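Local coordinates for protein alpha-galactosidase (Umbelopsis vinacea, PDB 3A5V) that hydrolyses terminal alpha-galactosyl residues as a tetrameric glycoside hydrolase of family 27, at residues N219-A224 with T259-L264; Q311-G316 with V325-A330; M337-D342 with N374-D379. All coordinates share one frame; numbering follows the deposited sequence. Where two conformers were deposited one is given.

Interaction 1. Residues N219-A224 with T259-L264; sequences NIINKA and TIWAAL
Ile221 and Ile260 meet across two nearly parallel helical segments of the TIM-barrel domain; the axes of the two segments come no closer than 11.3 Å and cross at 23°. The spacing is bridged mostly by long side chains, and the contact is wholly apolar. Among the aliphatic pairs, CG1 of Ile221 lies 3.8 Å from CG2 of Ile260, the two side chains crossing at about a right angle. Ile221 holds CG1 anti to its carbonyl carbon (chi1 -67°), which extends the ethyl branch to meet Ile260. Further along, the short methyl of Ala224 is met by the longer arm of Leu264, CB to CD2 3.7 Å. The aromatic contacts fall on the six-membered ring of Trp261: CH2 is 3.8 Å from CG2 of Ile220, and CZ3 is 3.8 Å from CG1 of Ile221. An alanine in place of Ile221 would probably leave Ile260 and the CZ3 corner of the indole without their shared partner. The indole N-H is directed elsewhere, NE1 bonding the backbone O of Asp240, which ties down the ring's polar end. With no hydrogen bond linking the segments, the helices are held here by shape and the exclusion of water.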
loop_
_atom_site.group_PDB
_atom_site.type_symbol
_atom_site.label_atom_id
_atom_site.label_comp_id
_atom_site.label_asym_id
_atom_site.label_seq_id
_atom_site.Cartn_x
_atom_site.Cartn_y
_atom_site.Cartn_z
ATOM N N ASN A 219 19.620 -6.395 6.854
ATOM C CA ASN A 219 18.198 -6.105 6.612
ATOM C C ASN A 219 17.729 -4.940 7.494
ATOM O O ASN A 219 17.101 -3.982 7.019
ATOM C CB ASN A 219 17.339 -7.377 6.845
ATOM C CG ASN A 219 15.839 -7.111 6.734
ATOM O OD1 ASN A 219 15.215 -6.568 7.665
ATOM N ND2 ASN A 219 15.242 -7.506 5.598
ATOM N N ILE A 220 18.037 -5.024 8.790
ATOM C CA ILE A 220 17.634 -3.976 9.717
ATOM C C ILE A 220 18.318 -2.639 9.417
ATOM O O ILE A 220 17.659 -1.603 9.454
ATOM C CB ILE A 220 17.830 -4.416 11.197
ATOM C CG1 ILE A 220 16.776 -5.474 11.539
ATOM C CG2 ILE A 220 17.712 -3.219 12.173
ATOM C CD1 ILE A 220 17.133 -6.278 12.776
ATOM N N ILE A 221 19.616 -2.662 9.096
ATOM C CA ILE A 221 20.316 -1.410 8.759
ATOM C C ILE A 221 19.623 -0.680 7.586
ATOM O O ILE A 221 19.456 0.538 7.625
ATOM C CB ILE A 221 21.822 -1.631 8.431
ATOM C CG1 ILE A 221 22.572 -2.094 9.695
ATOM C CG2 ILE A 221 22.446 -0.324 7.855
ATOM C CD1 ILE A 221 23.966 -2.602 9.447
ATOM N N ASN A 222 19.230 -1.429 6.546
ATOM C CA ASN A 222 18.619 -0.803 5.371
ATOM C C ASN A 222 17.256 -0.183 5.680
ATOM O O ASN A 222 16.836 0.783 5.034
ATOM C CB ASN A 222 18.580 -1.789 4.182
ATOM C CG ASN A 222 19.986 -2.126 3.656
ATOM O OD1 ASN A 222 20.881 -1.272 3.645
ATOM N ND2 ASN A 222 20.188 -3.383 3.229
ATOM N N LYS A 223 16.581 -0.702 6.698
ATOM C CA LYS A 223 15.334 -0.081 7.205
ATOM C C LYS A 223 15.593 1.140 8.077
ATOM O O LYS A 223 14.915 2.166 7.954
ATOM C CB LYS A 223 14.494 -1.106 7.996
ATOM C CG LYS A 223 13.946 -2.228 7.107
ATOM C CD LYS A 223 13.470 -3.443 7.921
ATOM C CE LYS A 223 12.801 -4.451 6.974
ATOM N NZ LYS A 223 12.611 -5.811 7.610
ATOM N N ALA A 224 16.574 1.027 8.967
ATOM C CA ALA A 224 16.865 2.091 9.922
ATOM C C ALA A 224 17.266 3.415 9.269
ATOM O O ALA A 224 16.961 4.481 9.810
ATOM C CB ALA A 224 17.967 1.644 10.886
ATOM N N THR A 259 28.488 -1.176 16.135
ATOM C CA THR A 259 28.827 0.175 15.643
ATOM C C THR A 259 27.609 0.923 15.093
ATOM O O THR A 259 27.383 2.095 15.424
ATOM C CB THR A 259 29.899 0.093 14.524
ATOM O OG1 THR A 259 31.106 -0.504 15.046
ATOM C CG2 THR A 259 30.194 1.493 13.923
ATOM N N ILE A 260 26.850 0.257 14.223
ATOM C CA ILE A 260 25.715 0.897 13.577
ATOM C C ILE A 260 24.584 1.144 14.580
ATOM O O ILE A 260 24.006 2.216 14.581
ATOM C CB ILE A 260 25.218 0.112 12.310
ATOM C CG1 ILE A 260 26.334 0.022 11.239
ATOM C CG2 ILE A 260 23.954 0.755 11.706
ATOM C CD1 ILE A 260 26.819 1.393 10.682
ATOM N N TRP A 261 24.282 0.162 15.432
ATOM C CA TRP A 261 23.299 0.366 16.514
ATOM C C TRP A 261 23.722 1.567 17.389
ATOM O O TRP A 261 22.904 2.433 17.723
ATOM C CB TRP A 261 23.225 -0.887 17.389
ATOM C CG TRP A 261 22.194 -1.960 16.971
ATOM C CD1 TRP A 261 21.262 -2.524 17.798
ATOM C CD2 TRP A 261 22.012 -2.592 15.679
ATOM N NE1 TRP A 261 20.520 -3.453 17.123
ATOM C CE2 TRP A 261 20.951 -3.523 15.823
ATOM C CE3 TRP A 261 22.629 -2.456 14.418
ATOM C CZ2 TRP A 261 20.480 -4.319 14.751
ATOM C CZ3 TRP A 261 22.160 -3.252 13.342
ATOM C CH2 TRP A 261 21.092 -4.172 13.524
ATOM N N ALA A 262 24.999 1.621 17.753
ATOM C CA ALA A 262 25.483 2.732 18.586
ATOM C C ALA A 262 25.347 4.083 17.850
ATOM O O ALA A 262 24.807 5.047 18.385
ATOM C CB ALA A 262 26.952 2.484 19.004
ATOM N N ALA A 263 25.838 4.146 16.620
ATOM C CA ALA A 263 25.869 5.426 15.869
ATOM C C ALA A 263 24.505 5.919 15.382
ATOM O O ALA A 263 24.334 7.107 15.117
ATOM C CB ALA A 263 26.869 5.323 14.668
ATOM N N LEU A 264 23.543 5.010 15.241
ATOM C CA LEU A 264 22.186 5.390 14.889
ATOM C C LEU A 264 21.321 5.699 16.123
ATOM O O LEU A 264 20.120 5.953 15.993
ATOM C CB LEU A 264 21.520 4.342 13.951
ATOM C CG LEU A 264 21.716 4.650 12.444
ATOM C CD1 LEU A 264 23.212 4.867 12.060
ATOM C CD2 LEU A 264 21.119 3.522 11.557
#

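Interaction 2. Residues Q311-G316 with V325-A330; sequences QQLFSG and VILLNA
Gln312 and Leu328, then Phe314 and Ile326, form successive hydrogen-bonded pairs of an antiparallel beta hairpin whose strand segments run at 169° to one another, 4.7 Å apart at closest approach. The hairpin belongs to the C-terminal beta-sandwich domain, and its four cross-strand N-H...O bonds are short and fairly straight: Phe314 N reaches Ile326 O at 2.9 Å and 170°, and Gln312 N reaches Leu328 O at 2.8 Å. Between them CA-H...O contacts fill in, such as Val325 CA to Phe314 O.

The side chains divide between two faces. Gln312, Phe314, Ile326 and Leu328 share the one turned to the barrel helices 217-227 and 251-263, where large apolar groups suit a buried interface. Phe314 carries CG anti to its carbonyl carbon (chi1 -66°), and its ring extends alongside Leu328, both side chains pointing the same way, with CE1 4.1 Å from CD1 of Leu328. At its root, CB of Phe314 packs against CB of Ile326 at 4.0 Å. Gln312 lies beside Leu328 through its aliphatic CG, while its buried amide oxygen OE1 is bonded by Arg304; a glutamine thus supplies both a greasy stem and a polar end.

Gln311, Leu313, Ser315, Val325, Leu327 and Asn329 occupy the other face, toward strand 335-340. Here Asn329 uses its amide to bond the backbone O of Ser333, fitting the place where the strand gives way to a turn, and Ser315 OG bonds the backbone O of Ile344. Beta-branched Val325 suits an extended backbone and offers CG1 to Leu313. The CD1 methyl of Leu313 reaches over to the other strand, 3.6 Å from Ile326 O and flanked by Val325 CG1 (3.8 Å) and Leu327 CD2 (3.9 Å).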
loop_
_atom_site.group_PDB
_atom_site.type_symbol
_atom_site.label_atom_id
_atom_site.label_comp_id
_atom_site.label_asym_id
_atom_site.label_seq_id
_atom_site.Cartn_x
_atom_site.Cartn_y
_atom_site.Cartn_z
ATOM N N GLN A 311 29.427 -1.175 -0.518
ATOM C CA GLN A 311 30.023 -0.226 0.434
ATOM C C GLN A 311 29.046 0.870 0.834
ATOM O O GLN A 311 28.221 1.313 0.009
ATOM C CB GLN A 311 31.275 0.392 -0.172
ATOM C CG GLN A 311 32.366 -0.647 -0.436
ATOM C CD GLN A 311 33.639 -0.020 -0.951
ATOM O OE1 GLN A 311 33.796 1.205 -0.924
ATOM N NE2 GLN A 311 34.559 -0.853 -1.431
ATOM N N GLN A 312 29.125 1.294 2.103
ATOM C CA GLN A 312 28.270 2.367 2.636
ATOM C C GLN A 312 29.103 3.337 3.474
ATOM O O GLN A 312 30.059 2.920 4.137
ATOM C CB GLN A 312 27.121 1.793 3.478
ATOM C CG GLN A 312 26.362 0.660 2.748
ATOM C CD GLN A 312 25.128 0.176 3.487
ATOM O OE1 GLN A 312 24.662 0.797 4.451
ATOM N NE2 GLN A 312 24.578 -0.938 3.018
ATOM N N LEU A 313 28.746 4.619 3.410
ATOM C CA LEU A 313 29.377 5.662 4.235
ATOM C C LEU A 313 28.320 6.275 5.160
ATOM O O LEU A 313 27.237 6.650 4.694
ATOM C CB LEU A 313 29.963 6.780 3.349
ATOM C CG LEU A 313 30.510 8.027 4.076
ATOM C CD1 LEU A 313 31.716 7.647 4.932
ATOM C CD2 LEU A 313 30.864 9.164 3.105
ATOM N N PHE A 314 28.644 6.379 6.450
ATOM C CA PHE A 314 27.801 7.089 7.414
ATOM C C PHE A 314 28.572 8.273 7.997
ATOM O O PHE A 314 29.802 8.203 8.186
ATOM C CB PHE A 314 27.370 6.172 8.570
ATOM C CG PHE A 314 26.449 5.041 8.159
ATOM C CD1 PHE A 314 26.951 3.903 7.514
ATOM C CD2 PHE A 314 25.085 5.104 8.453
ATOM C CE1 PHE A 314 26.090 2.847 7.144
ATOM C CE2 PHE A 314 24.223 4.065 8.097
ATOM C CZ PHE A 314 24.731 2.929 7.438
ATOM N N SER A 315 27.841 9.338 8.298
ATOM C CA SER A 315 28.432 10.551 8.860
ATOM C C SER A 315 27.412 11.241 9.750
ATOM O O SER A 315 26.255 11.424 9.343
ATOM C CB SER A 315 28.847 11.495 7.723
ATOM O OG SER A 315 29.326 12.720 8.234
ATOM N N GLY A 316 27.839 11.654 10.949
ATOM C CA GLY A 316 26.955 12.356 11.864
ATOM C C GLY A 316 27.666 13.315 12.795
ATOM O O GLY A 316 28.827 13.135 13.096
ATOM N N VAL A 325 32.305 9.231 11.688
ATOM C CA VAL A 325 32.334 8.742 10.310
ATOM C C VAL A 325 32.515 7.238 10.337
ATOM O O VAL A 325 33.390 6.723 11.038
ATOM C CB VAL A 325 33.431 9.441 9.446
ATOM C CG1 VAL A 325 33.537 8.814 8.041
ATOM C CG2 VAL A 325 33.119 10.945 9.318
ATOM N N ILE A 326 31.669 6.531 9.591
ATOM C CA ILE A 326 31.771 5.070 9.497
ATOM C C ILE A 326 31.886 4.602 8.053
ATOM O O ILE A 326 31.015 4.900 7.217
ATOM C CB ILE A 326 30.549 4.353 10.143
ATOM C CG1 ILE A 326 30.345 4.839 11.585
ATOM C CG2 ILE A 326 30.729 2.828 10.095
ATOM C CD1 ILE A 326 28.925 4.828 12.036
ATOM N N LEU A 327 32.948 3.845 7.773
ATOM C CA LEU A 327 33.085 3.137 6.498
ATOM C C LEU A 327 32.588 1.721 6.714
ATOM O O LEU A 327 33.090 1.013 7.585
ATOM C CB LEU A 327 34.557 3.104 6.043
ATOM C CG LEU A 327 35.244 4.471 5.963
ATOM C CD1 LEU A 327 36.762 4.270 5.895
ATOM C CD2 LEU A 327 34.720 5.244 4.768
ATOM N N LEU A 328 31.600 1.311 5.935
ATOM C CA LEU A 328 31.030 -0.027 6.115
ATOM C C LEU A 328 31.170 -0.809 4.818
ATOM O O LEU A 328 30.725 -0.366 3.745
ATOM C CB LEU A 328 29.558 0.053 6.555
ATOM C CG LEU A 328 28.773 -1.239 6.834
ATOM C CD1 LEU A 328 27.618 -0.902 7.776
ATOM C CD2 LEU A 328 28.222 -1.837 5.546
ATOM N N ASN A 329 31.761 -1.986 4.951
ATOM C CA ASN A 329 32.039 -2.871 3.839
ATOM C C ASN A 329 31.175 -4.129 3.970
ATOM O O ASN A 329 31.533 -5.060 4.687
ATOM C CB ASN A 329 33.528 -3.240 3.813
ATOM C CG ASN A 329 33.866 -4.250 2.698
ATOM O OD1 ASN A 329 33.076 -4.459 1.779
ATOM N ND2 ASN A 329 35.022 -4.891 2.808
ATOM N N ALA A 330 30.040 -4.144 3.279
ATOM C CA ALA A 330 29.145 -5.302 3.311
ATOM C C ALA A 330 29.555 -6.423 2.352
ATOM O O ALA A 330 28.852 -7.446 2.265
ATOM C CB ALA A 330 27.690 -4.876 3.042
#

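Interaction 3. Residues M337-D342 with N374-D379; sequences MTATWD and NHITLD
Trp341 and Asn374 close one end of an antiparallel strand pair, and this is the densely filled part of the contact. The indole lies against the backbone of Asn374 and His375, where the second strand begins: the N of Asn374 stands 3.3 Å above one face of the ring, offset toward its rim, and CZ3 comes 3.4 Å from the carbonyl C of His375. A broad, flat tryptophan suits such a backbone surface. Its own backbone N bonds Asn374 O at 2.9 Å, the donor standing above the carbonyl plane, while NE1 is taken by the backbone O of Arg356. The small methyl of Ala339 touches CG2 of Ile376 only lightly; alanine suits the place because Leu313 and Leu327 of the neighbouring sheet pack on it.

The opposite face, with Thr338, Thr340, His375 and Thr377, is more exposed and polar. The hydroxyls of Thr338 and Thr377 share a 2.7 Å hydrogen bond, and beta-branched threonine favours the extended backbone. Water also enters, linking Asp342 N to Asn374 O. Thr340 N-caps helix 341-344, its OG1 bonding Asp343 N.

Four backbone bonds pair Met337 with Leu378 and Ala339 with Ile376; of this apolar face, Met337, Ala339 and Leu378 rest on Leu327 of strand 322-329, while Trp341 leans on Phe372 of strand 367-372.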
loop_
_atom_site.group_PDB
_atom_site.type_symbol
_atom_site.label_atom_id
_atom_site.label_comp_id
_atom_site.label_asym_id
_atom_site.label_seq_id
_atom_site.Cartn_x
_atom_site.Cartn_y
_atom_site.Cartn_z
ATOM N N MET A 337 38.482 1.563 1.503
ATOM C CA MET A 337 37.368 2.490 1.287
ATOM C C MET A 337 37.797 3.939 1.518
ATOM O O MET A 337 38.629 4.198 2.388
ATOM C CB MET A 337 36.181 2.149 2.215
ATOM C CG MET A 337 35.587 0.745 1.996
ATOM S SD MET A 337 34.110 0.460 3.024
ATOM C CE MET A 337 33.100 1.929 2.644
ATOM N N THR A 338 37.199 4.865 0.762
ATOM C CA THR A 338 37.545 6.301 0.810
ATOM C C THR A 338 36.343 7.172 1.148
ATOM O O THR A 338 35.278 7.044 0.516
ATOM C CB THR A 338 38.126 6.762 -0.561
ATOM O OG1 THR A 338 39.303 6.009 -0.830
ATOM C CG2 THR A 338 38.466 8.261 -0.562
ATOM N N ALA A 339 36.508 8.046 2.144
ATOM C CA ALA A 339 35.521 9.079 2.466
ATOM C C ALA A 339 36.153 10.429 2.151
ATOM O O ALA A 339 37.283 10.688 2.569
ATOM C CB ALA A 339 35.139 9.019 3.940
ATOM N N THR A 340 35.437 11.265 1.407
ATOM C CA THR A 340 35.920 12.606 1.088
ATOM C C THR A 340 35.270 13.603 2.063
ATOM O O THR A 340 34.222 13.320 2.637
ATOM C CB THR A 340 35.566 13.016 -0.349
ATOM O OG1 THR A 340 34.162 13.276 -0.440
ATOM C CG2 THR A 340 35.931 11.891 -1.353
ATOM N N TRP A 341 35.907 14.754 2.243
ATOM C CA TRP A 341 35.383 15.805 3.108
ATOM C C TRP A 341 34.045 16.305 2.552
ATOM O O TRP A 341 33.121 16.602 3.330
ATOM C CB TRP A 341 36.396 16.967 3.194
ATOM C CG TRP A 341 37.594 16.810 4.182
ATOM C CD1 TRP A 341 38.308 17.843 4.749
ATOM C CD2 TRP A 341 38.199 15.591 4.681
ATOM N NE1 TRP A 341 39.312 17.345 5.553
ATOM C CE2 TRP A 341 39.261 15.972 5.538
ATOM C CE3 TRP A 341 37.944 14.214 4.490
ATOM C CZ2 TRP A 341 40.064 15.029 6.206
ATOM C CZ3 TRP A 341 38.727 13.281 5.155
ATOM C CH2 TRP A 341 39.789 13.690 6.000
ATOM N N ASP A 342 33.928 16.402 1.217
ATOM C CA ASP A 342 32.674 16.879 0.632
ATOM C C ASP A 342 31.512 15.907 0.909
ATOM O O ASP A 342 30.364 16.337 1.015
ATOM C CB ASP A 342 32.794 17.170 -0.873
ATOM C CG ASP A 342 33.595 18.442 -1.158
ATOM O OD1 ASP A 342 33.843 19.250 -0.218
ATOM O OD2 ASP A 342 33.974 18.626 -2.324
ATOM N N ASN A 374 41.204 16.547 2.801
ATOM C CA ASN A 374 40.555 16.154 1.541
ATOM C C ASN A 374 39.773 14.835 1.558
ATOM O O ASN A 374 38.615 14.800 1.141
ATOM C CB ASN A 374 41.567 16.131 0.383
ATOM C CG ASN A 374 42.011 17.526 -0.036
ATOM O OD1 ASN A 374 43.064 17.983 0.381
ATOM N ND2 ASN A 374 41.200 18.208 -0.846
ATOM N N HIS A 375 40.424 13.762 2.015
ATOM C CA HIS A 375 39.826 12.420 2.002
ATOM C C HIS A 375 40.639 11.527 2.930
ATOM O O HIS A 375 41.783 11.849 3.272
ATOM C CB HIS A 375 39.858 11.814 0.588
ATOM C CG HIS A 375 41.247 11.627 0.055
ATOM N ND1 HIS A 375 41.785 12.444 -0.913
ATOM C CD2 HIS A 375 42.220 10.742 0.384
ATOM C CE1 HIS A 375 43.027 12.068 -1.166
ATOM N NE2 HIS A 375 43.316 11.043 -0.385
ATOM N N ILE A 376 40.053 10.399 3.311
ATOM C CA ILE A 376 40.793 9.377 4.037
ATOM C C ILE A 376 40.508 8.007 3.401
ATOM O O ILE A 376 39.360 7.692 3.087
ATOM C CB ILE A 376 40.415 9.380 5.551
ATOM C CG1 ILE A 376 41.301 8.387 6.338
ATOM C CG2 ILE A 376 38.896 9.133 5.736
ATOM C CD1 ILE A 376 41.210 8.533 7.868
ATOM N N THR A 377 41.553 7.202 3.213
ATOM C CA THR A 377 41.398 5.862 2.654
ATOM C C THR A 377 41.880 4.837 3.678
ATOM O O THR A 377 43.010 4.934 4.175
ATOM C CB THR A 377 42.181 5.709 1.299
ATOM O OG1 THR A 377 41.664 6.642 0.334
ATOM C CG2 THR A 377 42.040 4.281 0.724
ATOM N N LEU A 378 41.038 3.859 3.993
ATOM C CA LEU A 378 41.375 2.852 5.015
ATOM C C LEU A 378 40.971 1.448 4.595
ATOM O O LEU A 378 40.001 1.272 3.848
ATOM C CB LEU A 378 40.668 3.171 6.342
ATOM C CG LEU A 378 41.025 4.457 7.087
ATOM C CD1 LEU A 378 40.121 4.588 8.297
ATOM C CD2 LEU A 378 42.493 4.465 7.516
ATOM N N ASP A 379 41.702 0.462 5.118
ATOM C CA ASP A 379 41.323 -0.954 5.003
ATOM C C ASP A 379 40.090 -1.248 5.857
ATOM O O ASP A 379 40.070 -0.946 7.047
ATOM C CB ASP A 379 42.457 -1.844 5.501
ATOM C CG ASP A 379 43.661 -1.823 4.585
ATOM O OD1 ASP A 379 43.495 -2.058 3.379
ATOM O OD2 ASP A 379 44.778 -1.601 5.088
HETATM O O HOH W 1 36.412 16.446 -0.588
#

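Overall arrangement
The three contacts follow one another along the chain and step outward: their centres lie about 9, 19 and 29 Å from the centre of the chain for interactions 1, 2 and 3. Interaction 1 joins two helices of the TIM barrel; the other two lie in the C-terminal beta-sandwich, one in each of two antiparallel sheets. Centres of interactions 1 and 2 are 11 Å apart and they touch across the domain boundary, as where Ala263 CB meets Ile326 CD1. Interactions 2 and 3, 10 Å apart between centres, touch through Leu313 and Ala339. The hairpin 311-316 with 325-330 therefore lies between the barrel helices and the outer strand pair and touches both.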